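Local coordinates for cytochrome P450 (Picrophilus torridus, PDB 2RFB), which binds a heme and, as a cytochrome P450, probably inserts one atom of molecular oxygen into organic substrates, at residues 52-55 with 56-60. Numbering follows the deposited sequence.
With HEM (protoporphyrin IX containing Fe), chain G.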
loop_
_atom_site.group_PDB
_atom_site.type_symbol
_atom_site.label_atom_id
_atom_site.label_comp_id
_atom_site.label_asym_id
_atom_site.label_seq_id
_atom_site.Cartn_x
_atom_site.Cartn_y
_atom_site.Cartn_z
ATOM N N ASN A 52 2.374 -13.924 -14.723
ATOM C CA ASN A 52 3.736 -14.061 -14.273
ATOM C C ASN A 52 4.833 -13.631 -15.153
ATOM O O ASN A 52 5.680 -12.870 -14.613
ATOM C CB ASN A 52 4.045 -15.446 -13.699
ATOM C CG ASN A 52 5.429 -15.502 -13.024
ATOM O OD1 ASN A 52 6.100 -14.441 -12.814
ATOM N ND2 ASN A 52 5.867 -16.758 -12.674
ATOM N N PRO A 53 4.818 -14.044 -16.467
ATOM C CA PRO A 53 5.904 -13.735 -17.418
ATOM C C PRO A 53 5.965 -12.235 -17.866
ATOM O O PRO A 53 6.887 -11.508 -17.479
ATOM C CB PRO A 53 5.644 -14.704 -18.591
ATOM C CG PRO A 53 4.175 -14.926 -18.563
ATOM C CD PRO A 53 3.718 -14.780 -17.133
ATOM N N GLU A 54 5.005 -11.765 -18.643
ATOM C CA GLU A 54 4.903 -10.320 -18.887
ATOM C C GLU A 54 5.039 -9.434 -17.621
ATOM O O GLU A 54 5.584 -8.320 -17.683
ATOM C CB GLU A 54 3.587 -10.008 -19.620
ATOM C CG GLU A 54 3.433 -8.591 -20.127
ATOM C CD GLU A 54 2.189 -8.423 -21.006
ATOM O OE1 GLU A 54 2.148 -9.019 -22.117
ATOM O OE2 GLU A 54 1.255 -7.694 -20.593
ATOM N N HIS A 55 4.568 -9.935 -16.478
ATOM C CA HIS A 55 4.594 -9.151 -15.237
ATOM C C HIS A 55 6.023 -8.927 -14.722
ATOM O O HIS A 55 6.314 -7.883 -14.167
ATOM C CB HIS A 55 3.692 -9.811 -14.162
ATOM C CG HIS A 55 4.192 -9.676 -12.750
ATOM N ND1 HIS A 55 3.627 -8.807 -11.835
ATOM C CD2 HIS A 55 5.195 -10.309 -12.095
ATOM C CE1 HIS A 55 4.259 -8.921 -10.678
ATOM N NE2 HIS A 55 5.217 -9.824 -10.815
ATOM N N LYS A 56 6.900 -9.908 -14.900
ATOM C CA LYS A 56 8.258 -9.858 -14.333
ATOM C C LYS A 56 9.084 -8.855 -15.115
ATOM O O LYS A 56 9.877 -8.082 -14.554
ATOM C CB LYS A 56 8.912 -11.251 -14.417
ATOM C CG LYS A 56 10.263 -11.396 -13.723
ATOM C CD LYS A 56 10.933 -12.728 -14.088
ATOM C CE LYS A 56 12.333 -12.831 -13.504
ATOM N NZ LYS A 56 13.362 -12.103 -14.329
ATOM N N GLU A 57 8.866 -8.875 -16.427
ATOM C CA GLU A 57 9.471 -7.922 -17.332
ATOM C C GLU A 57 9.147 -6.519 -16.855
ATOM O O GLU A 57 10.043 -5.704 -16.699
ATOM C CB GLU A 57 9.020 -8.144 -18.785
ATOM C CG GLU A 57 9.450 -9.477 -19.372
ATOM C CD GLU A 57 9.085 -9.648 -20.853
ATOM O OE1 GLU A 57 8.913 -8.606 -21.543
ATOM O OE2 GLU A 57 9.005 -10.819 -21.326
ATOM N N PHE A 58 7.877 -6.254 -16.587
ATOM C CA PHE A 58 7.469 -4.941 -16.072
ATOM C C PHE A 58 8.044 -4.660 -14.693
ATOM O O PHE A 58 8.684 -3.652 -14.506
ATOM C CB PHE A 58 5.951 -4.797 -16.069
ATOM C CG PHE A 58 5.387 -4.386 -17.390
ATOM C CD1 PHE A 58 5.088 -5.341 -18.369
ATOM C CD2 PHE A 58 5.140 -3.058 -17.672
ATOM C CE1 PHE A 58 4.566 -4.965 -19.612
ATOM C CE2 PHE A 58 4.614 -2.673 -18.913
ATOM C CZ PHE A 58 4.328 -3.624 -19.881
ATOM N N ARG A 59 7.850 -5.552 -13.727
ATOM C CA ARG A 59 8.351 -5.269 -12.365
ATOM C C ARG A 59 9.891 -5.048 -12.266
ATOM O O ARG A 59 10.329 -4.225 -11.461
ATOM C CB ARG A 59 7.824 -6.317 -11.364
ATOM C CG ARG A 59 8.164 -6.060 -9.914
ATOM C CD ARG A 59 7.674 -7.219 -9.051
ATOM N NE ARG A 59 8.166 -7.178 -7.671
ATOM C CZ ARG A 59 7.404 -7.244 -6.578
ATOM N NH1 ARG A 59 6.075 -7.349 -6.658
ATOM N NH2 ARG A 59 7.984 -7.226 -5.382
ATOM N N ASP A 60 10.690 -5.741 -13.090
ATOM C CA ASP A 60 12.177 -5.616 -13.052
ATOM C C ASP A 60 12.704 -4.190 -13.355
ATOM O O ASP A 60 13.756 -3.769 -12.844
ATOM C CB ASP A 60 12.876 -6.617 -14.005
ATOM C CG ASP A 60 12.822 -8.096 -13.510
ATOM O OD1 ASP A 60 13.089 -9.007 -14.336
ATOM O OD2 ASP A 60 12.531 -8.369 -12.319
HETATM C CHA HEM G . 1.291 -4.672 -4.358
HETATM C CHB HEM G . -0.320 -3.964 0.246
HETATM C CHC HEM G . 2.443 0.146 0.358
HETATM C CHD HEM G . 3.471 -0.158 -4.404
HETATM C C1A HEM G . 0.661 -4.839 -3.112
HETATM C C2A HEM G . -0.127 -5.983 -2.719
HETATM C C3A HEM G . -0.558 -5.755 -1.437
HETATM C C4A HEM G . -0.023 -4.504 -1.038
HETATM C CMA HEM G . -1.472 -6.609 -0.419
HETATM C CAA HEM G . -0.404 -7.228 -3.633
HETATM C CBA HEM G . -1.694 -7.069 -4.478
HETATM C CGA HEM G . -1.853 -8.390 -5.177
HETATM O O1A HEM G . -1.165 -9.412 -4.809
HETATM O O2A HEM G . -2.681 -8.424 -6.109
HETATM C C1B HEM G . 0.316 -2.790 0.696
HETATM C C2B HEM G . 0.339 -2.269 2.042
HETATM C C3B HEM G . 1.114 -1.137 1.972
HETATM C C4B HEM G . 1.568 -0.955 0.646
HETATM C CMB HEM G . -0.428 -2.980 3.244
HETATM C CAB HEM G . 1.622 0.030 2.955
HETATM C CBB HEM G . 1.687 -0.094 4.374
HETATM C C1C HEM G . 3.097 0.471 -0.883
HETATM C C2C HEM G . 4.050 1.529 -1.288
HETATM C C3C HEM G . 4.275 1.387 -2.618
HETATM C C4C HEM G . 3.494 0.314 -3.089
HETATM C CMC HEM G . 4.765 2.692 -0.460
HETATM C CAC HEM G . 5.252 2.233 -3.528
HETATM C CBC HEM G . 4.843 2.829 -4.663
HETATM C C1D HEM G . 2.969 -1.435 -4.819
HETATM C C2D HEM G . 3.062 -1.986 -6.151
HETATM C C3D HEM G . 2.356 -3.353 -6.083
HETATM C C4D HEM G . 1.953 -3.499 -4.742
HETATM C CMD HEM G . 3.680 -1.345 -7.435
HETATM C CAD HEM G . 2.087 -4.462 -7.156
HETATM C CBD HEM G . 3.354 -5.342 -7.243
HETATM C CGD HEM G . 3.172 -6.414 -8.269
HETATM O O1D HEM G . 1.992 -6.647 -8.685
HETATM O O2D HEM G . 4.197 -7.036 -8.682
HETATM N NA HEM G . 0.725 -3.940 -2.042
HETATM N NB HEM G . 1.116 -1.962 -0.148
HETATM N NC HEM G . 2.811 -0.247 -2.045
HETATM N ND HEM G . 2.295 -2.370 -3.998
HETATM FE FE HEM G . 1.939 -2.207 -2.065
#
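His55 and Arg59 meet one helical turn apart in the first turns of helix 52-66, side by side and pointing the same way on its heme side; the helix corresponds to the C helix of P450s, where a His-X-X-X-Arg pattern is common among bacterial enzymes and the arginine binds a heme propionate. The backbone bond from Arg59 N to His55 O, 2.8 Å and nearly straight at 173°, sets their spacing. The Arg59 chain runs extended, CG anti to the backbone N (chi1 -174°), and carries NH1 to within 2.8 Å of propionate atom O2D, whose modelled position is less sure. Arginine suits the place by its length and charge, and Met294 O takes a second bond from NH1. Histidine offers two ring nitrogens, weakly bonded through ND1 to Phe47 O and NE2 to Ile292 O, and packs edge-to-face with His293. With an alanine in place of His55, those carbonyls would probably lose their weak partners and the His293 ring its neighbour. Away from the heme, the Glu54 methylene CG lies 3.8 Å from CE1 of the buried Phe58 ring, while Lys56 is long enough for NZ to salt-bridge Asp60 OD1 one turn on, 3.1 Å away. Pro53, lacking an N-H, fits the helix's first turn. Phe58 packs on the preceding loop at Phe47 and Met50, and its carbonyl accepts a hydrogen bond from Tyr181 of helix 175-206, while Ile292, His293 and Met294 approach from the loop preceding helix 298-315.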